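Local coordinates for 5' nucleotidase family protein (Staphylococcus aureus subsp. aureus, PDB 4Q7F), which belongs to the 5'-nucleotidase family, pairing a two-metal calcineurin-like phosphoesterase domain with a C-terminal nucleotidase domain, at residues Arg250-Arg255 and Val261-Thr266. Numbering follows the deposited sequence. Where two conformers were deposited one is given.
Sequences RQIAER and VIQPGT
Ile252 and Gln263 form a hydrogen-bonded antiparallel pair, and so do Glu254 and Val261; the short axes of 251-255 and 261-264 come within 4.4 Å, their N-to-C directions 168° apart. The straightest bond of the ladder runs from Ile252 N to Gln263 O (2.8 Å, 172° at the hydrogen) and lies on a lone pair in the carbonyl plane. Beyond Pro264, which has no N-H to give, Gly265 N reaches Arg250 O at 2.9 Å, but from above the carbonyl plane. Gly265 has positive phi, where the chain leaves strand geometry.

Gln263 carries the side-chain part. With CG anti to the backbone N (chi1 -164°) and the chain extended beyond it, CG passes 3.3 Å from Arg250 O and delivers OE1 to Arg250 N, a bond of 3.0 Å tilted from the amide carbonyl plane. The other amide atom, NE2, is bonded to Thr245 OG1, so both polar ends of this buried group are engaged and its rotation is fixed. This beta hairpin, 251-256 with 259-264, forms one edge of a mixed sheet in the calcineurin-like phosphoesterase fold: 251-256 is outermost, and 259-264 pairs on its other side with 242-244. The Gln263 side chain is about 9 Å from the bound manganese and magnesium ions, and Arg250 directly follows the manganese ligand His249, with the magnesium ligand His247 two residues before that.

On the Gln263 face, Ile252 CB packs 3.8 Å from Gln263 CB, while Ile252 CD1 sits over one face of the Arg250 guanidinium, offset toward its rim; NH1 of that group bonds Gln248. On the opposite face, Ile262 CD1 folds back to Ala253 CB at 3.8 Å, and strand 284-293 meets Ala253 through Leu291 and Ile262 through Cys289. Past the end of strand 261-264, one water accepts from both Gln251 NE2 and Thr266 N, bridging the segments.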
ATOM      1  N   ARG A 250       4.176  -6.082  -7.432  1.00 23.90           N
ATOM      2  CA  ARG A 250       4.808  -6.509  -8.664  1.00 25.72           C
ATOM      3  C   ARG A 250       4.358  -7.928  -9.016  1.00 26.91           C
ATOM      4  O   ARG A 250       3.846  -8.649  -8.152  1.00 25.24           O
ATOM      5  CB  ARG A 250       6.306  -6.488  -8.476  1.00 27.05           C
ATOM      6  CG  ARG A 250       6.834  -5.103  -8.151  1.00 26.81           C
ATOM      7  CD  ARG A 250       8.233  -5.177  -7.597  1.00 27.63           C
ATOM      8  NE  ARG A 250       9.183  -5.548  -8.628  1.00 29.38           N
ATOM      9  CZ  ARG A 250      10.489  -5.671  -8.432  1.00 30.04           C
ATOM     10  NH1 ARG A 250      11.007  -5.506  -7.220  1.00 30.10           N
ATOM     11  NH2 ARG A 250      11.277  -6.000  -9.446  1.00 30.87           N
ATOM     12  N   GLN A 251       4.546  -8.301 -10.293  1.00 27.49           N
ATOM     13  CA  GLN A 251       4.182  -9.620 -10.794  1.00 28.89           C
ATOM     14  C   GLN A 251       5.452 -10.379 -11.121  1.00 29.24           C
ATOM     15  O   GLN A 251       6.128 -10.103 -12.126  1.00 31.83           O
ATOM     16  CB  GLN A 251       3.226  -9.501 -11.971  1.00 30.96           C
ATOM     17  CG  GLN A 251       1.968  -8.766 -11.529  1.00 33.95           C
ATOM     18  CD  GLN A 251       0.812  -8.911 -12.470  1.00 37.61           C
ATOM     19  OE1 GLN A 251       0.960  -9.402 -13.583  1.00 44.55           O
ATOM     20  NE2 GLN A 251      -0.366  -8.484 -12.020  1.00 38.08           N
ATOM     21  N   ILE A 252       5.796 -11.293 -10.220  1.00 26.21           N
ATOM     22  CA  ILE A 252       7.023 -12.056 -10.311  1.00 27.10           C
ATOM     23  C   ILE A 252       6.755 -13.526 -10.084  1.00 26.80           C
ATOM     24  O   ILE A 252       5.996 -13.873  -9.191  1.00 25.63           O
ATOM     25  CB  ILE A 252       8.012 -11.578  -9.221  1.00 27.03           C
ATOM     26  CG1 ILE A 252       8.425 -10.128  -9.502  1.00 27.89           C
ATOM     27  CG2 ILE A 252       9.250 -12.461  -9.168  1.00 28.08           C
ATOM     28  CD1 ILE A 252       9.271  -9.520  -8.411  1.00 28.67           C
ATOM     29  N   ALA A 253       7.383 -14.369 -10.899  1.00 27.29           N
ATOM     30  CA  ALA A 253       7.296 -15.819 -10.784  1.00 28.41           C
ATOM     31  C   ALA A 253       8.474 -16.370 -11.549  1.00 30.66           C
ATOM     32  O   ALA A 253       8.424 -16.498 -12.778  1.00 30.73           O
ATOM     33  CB  ALA A 253       5.996 -16.359 -11.360  1.00 28.33           C
ATOM     34  N   GLU A 254       9.536 -16.692 -10.822  1.00 31.86           N
ATOM     35  CA  GLU A 254      10.754 -17.171 -11.437  1.00 33.60           C
ATOM     36  C   GLU A 254      11.538 -17.956 -10.408  1.00 34.32           C
ATOM     37  O   GLU A 254      11.064 -18.178  -9.291  1.00 33.02           O
ATOM     38  CB  GLU A 254      11.553 -15.969 -11.951  1.00 34.69           C
ATOM     39  CG  GLU A 254      12.064 -15.041 -10.866  1.00 35.24           C
ATOM     40  CD  GLU A 254      12.604 -13.731 -11.426  1.00 37.07           C
ATOM     41  OE1 GLU A 254      13.822 -13.490 -11.314  1.00 38.46           O
ATOM     42  OE2 GLU A 254      11.812 -12.953 -12.001  1.00 36.11           O
ATOM     43  N   ARG A 255      12.741 -18.370 -10.785  0.60 36.48           N
ATOM     44  CA  ARG A 255      13.594 -19.158  -9.917  0.60 38.09           C
ATOM     45  C   ARG A 255      14.814 -18.340  -9.508  0.60 37.70           C
ATOM     46  O   ARG A 255      15.361 -17.602 -10.324  0.60 37.72           O
ATOM     47  CB  ARG A 255      14.060 -20.415 -10.674  0.60 40.97           C
ATOM     48  CG  ARG A 255      12.961 -21.095 -11.491  0.60 41.91           C
ATOM     49  CD  ARG A 255      11.881 -21.744 -10.640  0.60 42.37           C
ATOM     50  NE  ARG A 255      12.241 -23.108 -10.258  0.60 45.53           N
ATOM     51  CZ  ARG A 255      11.946 -24.193 -10.978  0.60 46.01           C
ATOM     52  NH1 ARG A 255      12.322 -25.388 -10.542  0.60 46.94           N
ATOM     53  NH2 ARG A 255      11.276 -24.095 -12.129  0.60 46.20           N
ATOM     54  N   VAL A 261      10.379 -18.306  -6.577  1.00 29.11           N
ATOM     55  CA  VAL A 261      10.083 -16.940  -6.117  1.00 27.84           C
ATOM     56  C   VAL A 261       8.787 -16.413  -6.739  1.00 27.23           C
ATOM     57  O   VAL A 261       8.609 -16.444  -7.967  1.00 25.91           O
ATOM     58  CB  VAL A 261      11.223 -15.980  -6.475  1.00 28.57           C
ATOM     59  CG1 VAL A 261      10.961 -14.606  -5.878  1.00 28.28           C
ATOM     60  CG2 VAL A 261      12.560 -16.554  -6.019  1.00 29.39           C
ATOM     61  N   ILE A 262       7.898 -15.919  -5.876  1.00 26.93           N
ATOM     62  CA  ILE A 262       6.604 -15.404  -6.268  1.00 27.97           C
ATOM     63  C   ILE A 262       6.226 -14.047  -5.669  1.00 26.31           C
ATOM     64  O   ILE A 262       6.461 -13.774  -4.471  1.00 25.85           O
ATOM     65  CB  ILE A 262       5.493 -16.347  -5.762  1.00 30.29           C
ATOM     66  CG1 ILE A 262       5.501 -17.667  -6.521  1.00 32.20           C
ATOM     67  CG2 ILE A 262       4.123 -15.684  -5.891  1.00 31.26           C
ATOM     68  CD1 ILE A 262       4.897 -17.602  -7.913  1.00 31.80           C
ATOM     69  N   GLN A 263       5.629 -13.205  -6.512  1.00 24.99           N
ATOM     70  CA  GLN A 263       5.020 -11.950  -6.072  1.00 24.09           C
ATOM     71  C   GLN A 263       3.772 -11.885  -6.951  1.00 24.27           C
ATOM     72  O   GLN A 263       3.870 -11.790  -8.188  1.00 24.66           O
ATOM     73  CB  GLN A 263       5.918 -10.709  -6.194  1.00 24.46           C
ATOM     74  CG  GLN A 263       5.319  -9.582  -5.335  1.00 23.27           C
ATOM     75  CD  GLN A 263       6.222  -8.396  -5.094  1.00 24.02           C
ATOM     76  OE1 GLN A 263       5.806  -7.251  -5.265  1.00 23.72           O
ATOM     77  NE2 GLN A 263       7.447  -8.655  -4.665  1.00 24.69           N
ATOM     78  N   PRO A 264       2.588 -12.008  -6.329  1.00 23.23           N
ATOM     79  CA  PRO A 264       1.373 -12.093  -7.089  1.00 22.94           C
ATOM     80  C   PRO A 264       0.567 -10.813  -7.264  1.00 22.09           C
ATOM     81  O   PRO A 264      -0.658 -10.828  -7.110  1.00 22.39           O
ATOM     82  CB  PRO A 264       0.591 -13.142  -6.311  1.00 22.99           C
ATOM     83  CG  PRO A 264       1.004 -12.941  -4.903  1.00 22.26           C
ATOM     84  CD  PRO A 264       2.334 -12.258  -4.901  1.00 23.70           C
ATOM     85  N   GLY A 265       1.230  -9.707  -7.567  1.00 21.29           N
ATOM     86  CA  GLY A 265       0.521  -8.477  -7.838  1.00 20.18           C
ATOM     87  C   GLY A 265      -0.373  -7.949  -6.714  1.00 19.24           C
ATOM     88  O   GLY A 265       0.008  -7.929  -5.526  1.00 17.96           O
ATOM     89  N   THR A 266      -1.555  -7.499  -7.102  1.00 18.70           N
ATOM     90  CA  THR A 266      -2.464  -6.880  -6.165  1.00 19.53           C
ATOM     91  C   THR A 266      -3.881  -6.904  -6.702  1.00 19.98           C
ATOM     92  O   THR A 266      -4.107  -7.017  -7.908  1.00 19.88           O
ATOM     93  CB  THR A 266      -2.041  -5.385  -5.931  1.00 19.71           C
ATOM     94  OG1 THR A 266      -2.881  -4.763  -4.940  1.00 19.26           O
ATOM     95  CG2 THR A 266      -2.116  -4.586  -7.241  1.00 21.60           C
TER
HETATM   96  O   HOH W   1      -1.699  -6.861  -9.847  1.00 37.40           O